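Prolyl 4-hydroxylase (Phytophthora capsici LT1534, PDB 6IUQ) probably hydroxylates prolyl residues at C4, as an iron(II)- and 2-oxoglutarate-dependent oxygenase built on a double-stranded beta-helix core. Local coordinates at residues 157-162 with 266-271; 165-170 with 209-214; 189-194 with 272-277. All blocks are in the same frame, centred on the assembly; numbering follows the deposited sequence.

Interaction 1 of 3, residues 157-162 with 266-271. With FE2 (Fe (II) ion), chain C.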
loop_
_atom_site.group_PDB
_atom_site.type_symbol
_atom_site.label_atom_id
_atom_site.label_comp_id
_atom_site.label_asym_id
_atom_site.label_seq_id
_atom_site.Cartn_x
_atom_site.Cartn_y
_atom_site.Cartn_z
ATOM N N TYR A 157 6.843 1.144 -4.931
ATOM C CA TYR A 157 5.480 0.832 -5.373
ATOM C C TYR A 157 5.201 -0.640 -5.040
ATOM O O TYR A 157 6.089 -1.473 -5.181
ATOM C CB TYR A 157 5.329 1.100 -6.876
ATOM C CG TYR A 157 5.465 2.563 -7.278
ATOM C CD1 TYR A 157 6.714 3.169 -7.395
ATOM C CD2 TYR A 157 4.339 3.328 -7.552
ATOM C CE1 TYR A 157 6.828 4.511 -7.774
ATOM C CE2 TYR A 157 4.445 4.658 -7.929
ATOM C CZ TYR A 157 5.686 5.247 -8.025
ATOM O OH TYR A 157 5.781 6.566 -8.397
ATOM N N ASP A 158 3.990 -0.952 -4.578
ATOM C CA ASP A 158 3.610 -2.336 -4.259
ATOM C C ASP A 158 3.654 -3.250 -5.480
ATOM O O ASP A 158 3.927 -4.444 -5.358
ATOM C CB ASP A 158 2.228 -2.373 -3.611
ATOM C CG ASP A 158 2.329 -2.162 -2.170
ATOM O OD1 ASP A 158 3.470 -1.978 -1.724
ATOM O OD2 ASP A 158 1.332 -2.219 -1.453
ATOM N N ASN A 159 3.399 -2.673 -6.653
ATOM C CA ASN A 159 3.659 -3.308 -7.933
ATOM C C ASN A 159 4.711 -2.477 -8.654
ATOM O O ASN A 159 4.384 -1.459 -9.255
ATOM C CB ASN A 159 2.364 -3.415 -8.756
ATOM C CG ASN A 159 2.520 -4.223 -10.038
ATOM O OD1 ASN A 159 3.622 -4.375 -10.581
ATOM N ND2 ASN A 159 1.392 -4.717 -10.554
ATOM N N PRO A 160 5.980 -2.910 -8.587
ATOM C CA PRO A 160 7.107 -2.207 -9.238
ATOM C C PRO A 160 7.230 -2.472 -10.739
ATOM O O PRO A 160 7.998 -1.817 -11.428
ATOM C CB PRO A 160 8.341 -2.744 -8.502
ATOM C CG PRO A 160 7.907 -4.059 -7.891
ATOM C CD PRO A 160 6.414 -4.033 -7.730
ATOM N N GLY A 161 6.452 -3.404 -11.223
ATOM C CA GLY A 161 6.382 -3.765 -12.602
ATOM C C GLY A 161 6.572 -5.229 -12.778
ATOM O O GLY A 161 6.299 -6.006 -11.925
ATOM N N ALA A 162 7.014 -5.568 -13.967
ATOM C CA ALA A 162 7.438 -6.906 -14.394
ATOM C C ALA A 162 6.350 -7.843 -14.474
ATOM O O ALA A 162 5.493 -7.657 -15.289
ATOM C CB ALA A 162 8.520 -7.465 -13.516
ATOM N N VAL A 266 3.559 4.694 -15.378
ATOM C CA VAL A 266 4.806 5.039 -16.044
ATOM C C VAL A 266 5.675 5.893 -15.105
ATOM O O VAL A 266 6.899 5.961 -15.256
ATOM C CB VAL A 266 4.548 5.767 -17.409
ATOM C CG1 VAL A 266 4.141 7.225 -17.206
ATOM C CG2 VAL A 266 5.777 5.674 -18.314
ATOM N N GLN A 267 5.048 6.489 -14.096
ATOM C CA GLN A 267 5.782 7.293 -13.124
ATOM C C GLN A 267 6.868 6.502 -12.395
ATOM O O GLN A 267 7.832 7.089 -11.904
ATOM C CB GLN A 267 4.822 7.904 -12.093
ATOM C CG GLN A 267 4.220 6.919 -11.087
ATOM C CD GLN A 267 3.214 7.606 -10.164
ATOM O OE1 GLN A 267 3.443 7.723 -8.947
ATOM N NE2 GLN A 267 2.102 8.089 -10.743
ATOM N N ARG A 268 6.705 5.181 -12.323
ATOM C CA ARG A 268 7.673 4.298 -11.664
ATOM C C ARG A 268 9.070 4.369 -12.308
ATOM O O ARG A 268 10.088 4.060 -11.666
ATOM C CB ARG A 268 7.152 2.848 -11.674
ATOM C CG ARG A 268 5.791 2.701 -10.998
ATOM C CD ARG A 268 5.206 1.305 -11.118
ATOM N NE ARG A 268 4.867 0.982 -12.491
ATOM C CZ ARG A 268 4.367 -0.189 -12.885
ATOM N NH1 ARG A 268 4.145 -1.167 -12.011
ATOM N NH2 ARG A 268 4.102 -0.387 -14.159
ATOM N N LEU A 269 9.108 4.785 -13.571
ATOM C CA LEU A 269 10.358 4.966 -14.289
ATOM C C LEU A 269 11.001 6.292 -13.950
ATOM O O LEU A 269 12.095 6.571 -14.419
ATOM C CB LEU A 269 10.129 4.899 -15.800
ATOM C CG LEU A 269 9.326 3.690 -16.298
ATOM C CD1 LEU A 269 8.926 3.879 -17.745
ATOM C CD2 LEU A 269 10.121 2.404 -16.116
ATOM N N LEU A 270 10.321 7.117 -13.157
ATOM C CA LEU A 270 10.785 8.478 -12.933
ATOM C C LEU A 270 10.889 8.807 -11.471
ATOM O O LEU A 270 11.485 9.825 -11.111
ATOM C CB LEU A 270 9.849 9.482 -13.593
ATOM C CG LEU A 270 9.493 9.256 -15.057
ATOM C CD1 LEU A 270 8.348 10.184 -15.426
ATOM C CD2 LEU A 270 10.686 9.504 -15.940
ATOM N N SER A 271 10.321 7.947 -10.629
ATOM C CA SER A 271 10.142 8.277 -9.211
ATOM C C SER A 271 11.456 8.412 -8.450
ATOM O O SER A 271 11.567 9.253 -7.558
ATOM C CB SER A 271 9.259 7.231 -8.517
ATOM O OG SER A 271 9.906 5.966 -8.484
HETATM FE FE FE2 C . 4.303 -1.389 0.468
#

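Interaction 2 of 3, residues 165-170 with 209-214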
loop_
_atom_site.group_PDB
_atom_site.type_symbol
_atom_site.label_atom_id
_atom_site.label_comp_id
_atom_site.label_asym_id
_atom_site.label_seq_id
_atom_site.Cartn_x
_atom_site.Cartn_y
_atom_site.Cartn_z
ATOM N N LYS A 165 1.461 -8.716 -10.224
ATOM C CA LYS A 165 0.073 -8.640 -10.589
ATOM C C LYS A 165 -0.830 -7.759 -9.741
ATOM O O LYS A 165 -1.970 -7.596 -10.057
ATOM C CB LYS A 165 -0.502 -10.063 -10.564
ATOM C CG LYS A 165 0.184 -11.068 -11.451
ATOM C CD LYS A 165 0.207 -10.574 -12.876
ATOM C CE LYS A 165 -1.085 -9.883 -13.211
ATOM N NZ LYS A 165 -1.076 -9.327 -14.574
ATOM N N ARG A 166 -0.294 -7.183 -8.690
ATOM C CA ARG A 166 -1.070 -6.376 -7.753
ATOM C C ARG A 166 -1.629 -5.107 -8.356
ATOM O O ARG A 166 -0.936 -4.371 -9.053
ATOM C CB ARG A 166 -0.217 -6.019 -6.556
ATOM C CG ARG A 166 0.176 -7.206 -5.733
ATOM C CD ARG A 166 1.374 -6.803 -4.900
ATOM N NE ARG A 166 1.791 -7.819 -3.947
ATOM C CZ ARG A 166 2.868 -7.704 -3.177
ATOM N NH1 ARG A 166 3.642 -6.610 -3.252
ATOM N NH2 ARG A 166 3.162 -8.679 -2.322
ATOM N N LYS A 167 -2.905 -4.868 -8.075
ATOM C CA LYS A 167 -3.606 -3.678 -8.540
ATOM C C LYS A 167 -4.046 -2.789 -7.357
ATOM O O LYS A 167 -3.771 -1.602 -7.351
ATOM C CB LYS A 167 -4.822 -4.079 -9.387
ATOM C CG LYS A 167 -5.615 -2.896 -9.947
ATOM C CD LYS A 167 -4.672 -2.005 -10.736
ATOM C CE LYS A 167 -5.263 -0.648 -11.033
ATOM N NZ LYS A 167 -4.344 0.382 -10.487
ATOM N N VAL A 168 -4.735 -3.355 -6.374
ATOM C CA VAL A 168 -5.166 -2.604 -5.188
ATOM C C VAL A 168 -4.503 -3.091 -3.909
ATOM O O VAL A 168 -4.489 -4.287 -3.626
ATOM C CB VAL A 168 -6.699 -2.694 -4.981
ATOM C CG1 VAL A 168 -7.117 -1.916 -3.726
ATOM C CG2 VAL A 168 -7.423 -2.181 -6.214
ATOM N N THR A 169 -3.945 -2.165 -3.136
ATOM C CA THR A 169 -3.409 -2.489 -1.826
ATOM C C THR A 169 -4.410 -2.117 -0.745
ATOM O O THR A 169 -4.953 -1.015 -0.749
ATOM C CB THR A 169 -2.088 -1.757 -1.558
ATOM O OG1 THR A 169 -1.106 -2.168 -2.528
ATOM C CG2 THR A 169 -1.610 -2.050 -0.132
ATOM N N CYS A 170 -4.659 -3.047 0.173
ATOM C CA CYS A 170 -5.599 -2.816 1.252
ATOM C C CYS A 170 -4.940 -3.089 2.589
ATOM O O CYS A 170 -4.575 -4.228 2.899
ATOM C CB CYS A 170 -6.845 -3.685 1.090
ATOM S SG CYS A 170 -7.942 -3.532 2.534
ATOM N N GLN A 209 -3.473 2.535 -4.884
ATOM C CA GLN A 209 -3.112 1.899 -6.150
ATOM C C GLN A 209 -1.762 1.196 -6.039
ATOM O O GLN A 209 -0.757 1.838 -5.789
ATOM C CB GLN A 209 -3.064 2.942 -7.266
ATOM C CG GLN A 209 -4.318 3.838 -7.330
ATOM C CD GLN A 209 -5.482 3.153 -8.049
ATOM O OE1 GLN A 209 -5.316 2.085 -8.652
ATOM N NE2 GLN A 209 -6.671 3.749 -7.963
ATOM N N SER A 210 -1.727 -0.116 -6.219
ATOM C CA SER A 210 -0.460 -0.822 -6.118
ATOM C C SER A 210 0.527 -0.378 -7.216
ATOM O O SER A 210 1.730 -0.270 -6.947
ATOM C CB SER A 210 -0.681 -2.331 -6.161
ATOM O OG SER A 210 -1.678 -2.713 -5.198
ATOM N N ASP A 211 0.035 -0.088 -8.430
ATOM C CA ASP A 211 0.944 0.236 -9.534
ATOM C C ASP A 211 1.196 1.726 -9.778
ATOM O O ASP A 211 2.047 2.060 -10.606
ATOM C CB ASP A 211 0.467 -0.395 -10.839
ATOM C CG ASP A 211 -0.987 -0.136 -11.115
ATOM O OD1 ASP A 211 -1.706 0.330 -10.199
ATOM O OD2 ASP A 211 -1.417 -0.414 -12.249
ATOM N N TRP A 212 0.510 2.632 -9.088
ATOM C CA TRP A 212 0.930 4.031 -9.206
ATOM C C TRP A 212 0.840 4.884 -7.953
ATOM O O TRP A 212 0.676 6.096 -8.058
ATOM C CB TRP A 212 0.169 4.748 -10.331
ATOM C CG TRP A 212 -1.330 4.667 -10.413
ATOM C CD1 TRP A 212 -2.065 3.711 -11.076
ATOM C CD2 TRP A 212 -2.281 5.626 -9.923
ATOM N NE1 TRP A 212 -3.403 4.000 -10.991
ATOM C CE2 TRP A 212 -3.568 5.166 -10.292
ATOM C CE3 TRP A 212 -2.174 6.810 -9.183
ATOM C CZ2 TRP A 212 -4.743 5.861 -9.965
ATOM C CZ3 TRP A 212 -3.340 7.505 -8.864
ATOM C CH2 TRP A 212 -4.613 7.024 -9.254
HETATM N N MSE A 213 0.969 4.274 -6.777
HETATM C CA MSE A 213 1.091 5.043 -5.546
HETATM C C MSE A 213 2.420 4.794 -4.826
HETATM O O MSE A 213 2.611 3.767 -4.170
HETATM C CB MSE A 213 -0.075 4.736 -4.602
HETATM C CG MSE A 213 -0.012 5.479 -3.297
HETATM SE SE MSE A 213 0.062 7.440 -3.532
HETATM C CE MSE A 213 -1.548 7.707 -4.597
ATOM N N LEU A 214 3.329 5.753 -4.936
ATOM C CA LEU A 214 4.619 5.673 -4.252
ATOM C C LEU A 214 4.393 5.811 -2.749
ATOM O O LEU A 214 3.564 6.621 -2.311
ATOM C CB LEU A 214 5.586 6.760 -4.772
ATOM C CG LEU A 214 6.990 6.768 -4.149
ATOM C CD1 LEU A 214 7.800 5.562 -4.602
ATOM C CD2 LEU A 214 7.740 8.065 -4.437
#

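Interaction 3 of 3, residues 189-194 with 272-277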
loop_
_atom_site.group_PDB
_atom_site.type_symbol
_atom_site.label_atom_id
_atom_site.label_comp_id
_atom_site.label_asym_id
_atom_site.label_seq_id
_atom_site.Cartn_x
_atom_site.Cartn_y
_atom_site.Cartn_z
ATOM N N PHE A 189 3.004 9.261 -1.404
ATOM C CA PHE A 189 3.476 10.333 -2.277
ATOM C C PHE A 189 2.670 10.383 -3.568
ATOM O O PHE A 189 3.154 9.940 -4.609
ATOM C CB PHE A 189 4.962 10.154 -2.629
ATOM C CG PHE A 189 5.886 10.210 -1.451
ATOM C CD1 PHE A 189 6.273 11.428 -0.910
ATOM C CD2 PHE A 189 6.392 9.041 -0.892
ATOM C CE1 PHE A 189 7.155 11.490 0.189
ATOM C CE2 PHE A 189 7.275 9.089 0.205
ATOM C CZ PHE A 189 7.648 10.323 0.747
ATOM N N PRO A 190 1.434 10.893 -3.505
ATOM C CA PRO A 190 0.700 11.111 -4.762
ATOM C C PRO A 190 1.595 11.951 -5.679
ATOM O O PRO A 190 2.086 12.993 -5.230
ATOM C CB PRO A 190 -0.565 11.875 -4.326
ATOM C CG PRO A 190 -0.654 11.673 -2.852
ATOM C CD PRO A 190 0.727 11.433 -2.330
ATOM N N PHE A 191 1.833 11.490 -6.906
ATOM C CA PHE A 191 2.997 11.931 -7.673
ATOM C C PHE A 191 2.976 13.449 -7.896
ATOM O O PHE A 191 2.011 13.996 -8.442
ATOM C CB PHE A 191 3.064 11.172 -9.016
ATOM C CG PHE A 191 4.457 11.100 -9.632
ATOM C CD1 PHE A 191 5.479 10.414 -9.000
ATOM C CD2 PHE A 191 4.722 11.691 -10.852
ATOM C CE1 PHE A 191 6.738 10.331 -9.565
ATOM C CE2 PHE A 191 5.996 11.617 -11.424
ATOM C CZ PHE A 191 6.995 10.938 -10.779
ATOM N N LEU A 192 4.049 14.106 -7.442
ATOM C CA LEU A 192 4.247 15.564 -7.526
ATOM C C LEU A 192 3.332 16.385 -6.603
ATOM O O LEU A 192 3.347 17.597 -6.677
ATOM C CB LEU A 192 4.073 16.066 -8.970
ATOM C CG LEU A 192 4.807 15.328 -10.097
ATOM C CD1 LEU A 192 4.560 16.062 -11.393
ATOM C CD2 LEU A 192 6.320 15.191 -9.815
ATOM N N GLN A 193 2.550 15.744 -5.736
ATOM C CA GLN A 193 1.700 16.477 -4.791
ATOM C C GLN A 193 2.379 16.557 -3.449
ATOM O O GLN A 193 3.477 16.056 -3.278
ATOM C CB GLN A 193 0.337 15.802 -4.599
ATOM C CG GLN A 193 -0.422 15.476 -5.872
ATOM C CD GLN A 193 -0.474 16.640 -6.825
ATOM O OE1 GLN A 193 -0.191 16.478 -8.007
ATOM N NE2 GLN A 193 -0.825 17.822 -6.325
ATOM N N GLN A 194 1.713 17.163 -2.481
ATOM C CA GLN A 194 2.181 17.120 -1.108
ATOM C C GLN A 194 2.051 15.702 -0.591
ATOM O O GLN A 194 1.058 15.039 -0.872
ATOM C CB GLN A 194 1.387 18.095 -0.229
ATOM C CG GLN A 194 2.004 19.479 -0.117
ATOM C CD GLN A 194 3.499 19.447 0.268
ATOM O OE1 GLN A 194 4.392 19.245 -0.580
ATOM N NE2 GLN A 194 3.767 19.600 1.555
ATOM N N ARG A 272 12.447 7.590 -8.784
ATOM C CA ARG A 272 13.697 7.648 -8.031
ATOM C C ARG A 272 14.402 8.967 -8.321
ATOM O O ARG A 272 14.983 9.572 -7.422
ATOM C CB ARG A 272 14.604 6.456 -8.354
ATOM C CG ARG A 272 15.839 6.380 -7.457
ATOM C CD ARG A 272 16.640 5.118 -7.722
ATOM N NE ARG A 272 15.882 3.899 -7.432
ATOM C CZ ARG A 272 15.858 3.289 -6.253
ATOM N NH1 ARG A 272 16.545 3.783 -5.217
ATOM N NH2 ARG A 272 15.137 2.183 -6.106
ATOM N N GLY A 273 14.316 9.431 -9.563
ATOM C CA GLY A 273 14.796 10.759 -9.929
ATOM C C GLY A 273 13.999 11.878 -9.287
ATOM O O GLY A 273 14.550 12.760 -8.646
ATOM N N VAL A 274 12.680 11.848 -9.430
ATOM C CA VAL A 274 11.879 12.927 -8.866
ATOM C C VAL A 274 11.981 12.945 -7.334
ATOM O O VAL A 274 12.076 14.003 -6.722
ATOM C CB VAL A 274 10.411 12.818 -9.308
ATOM C CG1 VAL A 274 9.577 13.888 -8.630
ATOM C CG2 VAL A 274 10.300 12.914 -10.824
ATOM N N TYR A 275 12.012 11.778 -6.705
ATOM C CA TYR A 275 12.042 11.733 -5.245
ATOM C C TYR A 275 13.381 11.238 -4.688
ATOM O O TYR A 275 13.417 10.586 -3.652
ATOM C CB TYR A 275 10.905 10.839 -4.733
ATOM C CG TYR A 275 9.535 11.430 -4.973
ATOM C CD1 TYR A 275 8.949 11.397 -6.230
ATOM C CD2 TYR A 275 8.841 12.036 -3.947
ATOM C CE1 TYR A 275 7.702 11.960 -6.457
ATOM C CE2 TYR A 275 7.596 12.588 -4.151
ATOM C CZ TYR A 275 7.031 12.547 -5.409
ATOM O OH TYR A 275 5.796 13.097 -5.611
ATOM N N GLU A 276 14.475 11.553 -5.373
ATOM C CA GLU A 276 15.807 11.159 -4.933
ATOM C C GLU A 276 16.072 11.390 -3.449
ATOM O O GLU A 276 16.586 10.513 -2.766
ATOM C CB GLU A 276 16.866 11.907 -5.746
ATOM C CG GLU A 276 18.238 11.256 -5.693
ATOM C CD GLU A 276 19.328 12.130 -6.301
ATOM O OE1 GLU A 276 19.080 12.815 -7.324
ATOM O OE2 GLU A 276 20.438 12.140 -5.728
ATOM N N GLU A 277 15.715 12.562 -2.944
ATOM C CA GLU A 277 15.995 12.896 -1.554
ATOM C C GLU A 277 15.285 11.918 -0.622
ATOM O O GLU A 277 15.888 11.397 0.327
ATOM C CB GLU A 277 15.574 14.334 -1.234
ATOM C CG GLU A 277 16.267 15.410 -2.070
ATOM C CD GLU A 277 15.809 15.417 -3.533
ATOM O OE1 GLU A 277 14.728 14.856 -3.847
ATOM O OE2 GLU A 277 16.546 15.964 -4.380
HETATM O O HOH W 1 4.075 13.434 -3.182
#

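Interaction 1 of 3, residues 157-162 with 266-271
Y157 and R268 pack against each other where the iron-bearing loop of the double-stranded beta-helix meets the C-terminal helical part of the chain; Y157 sits inside the HxD motif, between the iron ligands H156 and D158. The apolar part of the contact is a CH-pi interaction. CG of R268 stands over the centre of the Y157 ring, 3.6 Å from its centroid and 4° off the ring normal, while CB of S271 lies at the ring edge.

Two hydrogen bonds flank this packing. Y157 OH donates to Q267 OE1 at 2.7 Å, on a lone pair in the amide's own plane, and that amide stands nearly upright to the ring, at 86°. Its NE2 is taken by R262 O. The R268 chain turns at chi3 (-67°) beyond the ring, bringing NH1 to the backbone O of N159 at 2.8 Å; the acceptor lies in the guanidinium plane, yet NH1 approaches from above the carbonyl plane. N237 takes NH2 and P265 O takes NE, which together fix the rotation of the guanidinium group.

Metal coordination follows one residue after the tyrosine: D158 OD1 binds the iron ion at 2.4 Å, with H156 and H215 as the other protein ligands, and OD2 is held by T169 and W230. The N159 amide is held by R166 O at ND2 and by N237 ND2 at OD1; G161 N adds a weak 3.1 Å hydrogen bond to N159 OD1.

Interaction 2 of 3, residues 165-170 with 209-214
K167 and Q209 run side by side and point the same way, whereas D211 crosses the lysine at a slant. Bends at chi2 (55°) and chi4 (123°) curl the lysine chain back, although its CB starts away from 209-214, and put NZ between two acceptors. D211 OD1 receives K167 NZ at 2.7 Å through its syn lone pair, as a salt bridge, and Q209 OE1 receives the same NZ at 2.7 Å with the ammonium tilted 19° from the amide plane. A cation-pi contact with Y130 adds to this, so the buried charge is probably well compensated. The Q209 amide is fixed through NE2 by Y130 and L32 O, while its CG lies over one face of the W212 ring, towards the rim.

S210 points toward the strand. S210 CB meets R166 CB at 3.7 Å, and S210 OG donates to T169 OG1 at 2.8 Å. The threonine oxygen is also bonded to D158, an iron ligand, so the serine is a third-shell residue behind the metal site. S210 N closes the backbone link to K167 O at 2.8 Å.

V168 and Q209 form an antiparallel, non-hydrogen-bonded pair at the end of strand 204-209. On the other side of strand 166-173, K167 and V168 together face L231 in a classic beta bulge, in the major sheet of the double-stranded beta-helix, beside the iron site.

Interaction 3 of 3, residues 189-194 with 272-277
The ring of Y275 enters between F189 and F191, and the three make an aromatic cluster. Y275 turns an edge toward the face of F189 in an offset edge-to-face pair, with centroids 5.4 Å apart and planes at 60°; Y275 CE2 comes to 3.7 Å from F189 CD1. A water lies at the edge of the F189 ring, in its plane. F191 CE1 meets Y275 CE1 at 3.6 Å, at the tyrosine's edge, the two rings inclined at 42°. One face of F191 carries CD2 of its neighbour L192, offset toward the rim. The backbone N of L192 lies in the plane of the Y275 ring, at the hydroxyl end.

Apolar methyl contacts extend the cluster. V274 CG2 reaches CZ of F191, and V274 CG1 meets L192 CD2 at 3.7 Å, the valine and leucine side chains crossing at about a right angle. L322 of helix 313-328 packs on both of these aliphatic residues.

The tyrosine hydroxyl is held at two points. L192 N donates to Y275 OH at 2.7 Å with an N-H...O angle of 153°. Y275 OH donates to the oxygen of the same water at 3.0 Å. This water gives its hydrogens to P190 O and Q193 O, tying the tyrosine to both ends of a type II beta turn, P190 to Q193, itself closed by Q193 N to P190 O. The contact thus joins the turn linking strands 186-189 and 196-198, in the minor sheet of the double-stranded beta-helix, to the junction of helices 271-274 and 276-287, where Y275 is the N-cap residue of the second helix.

How the interactions relate
Interaction 2 lies deepest, its centre about 6 Å from that of the chain, and is dominated by polar chemistry within the beta core. Interaction 3 is also buried, but its centre lies about 16 Å from the chain's centre, and it is largely aromatic and aliphatic; interaction 1, partly buried, mixes both kinds. Interactions 1 and 3 bind successive parts of the same C-terminal region, 266-277, to two different loops of the core, and F191 packs on Y157 and Q267 to bridge them. Interactions 1 and 2 meet beside the iron through D158 with T169, and through N159 with R166 farther along the loop. The backbone of L214 bonds to that of F189, connecting interactions 2 and 3 through the minor sheet.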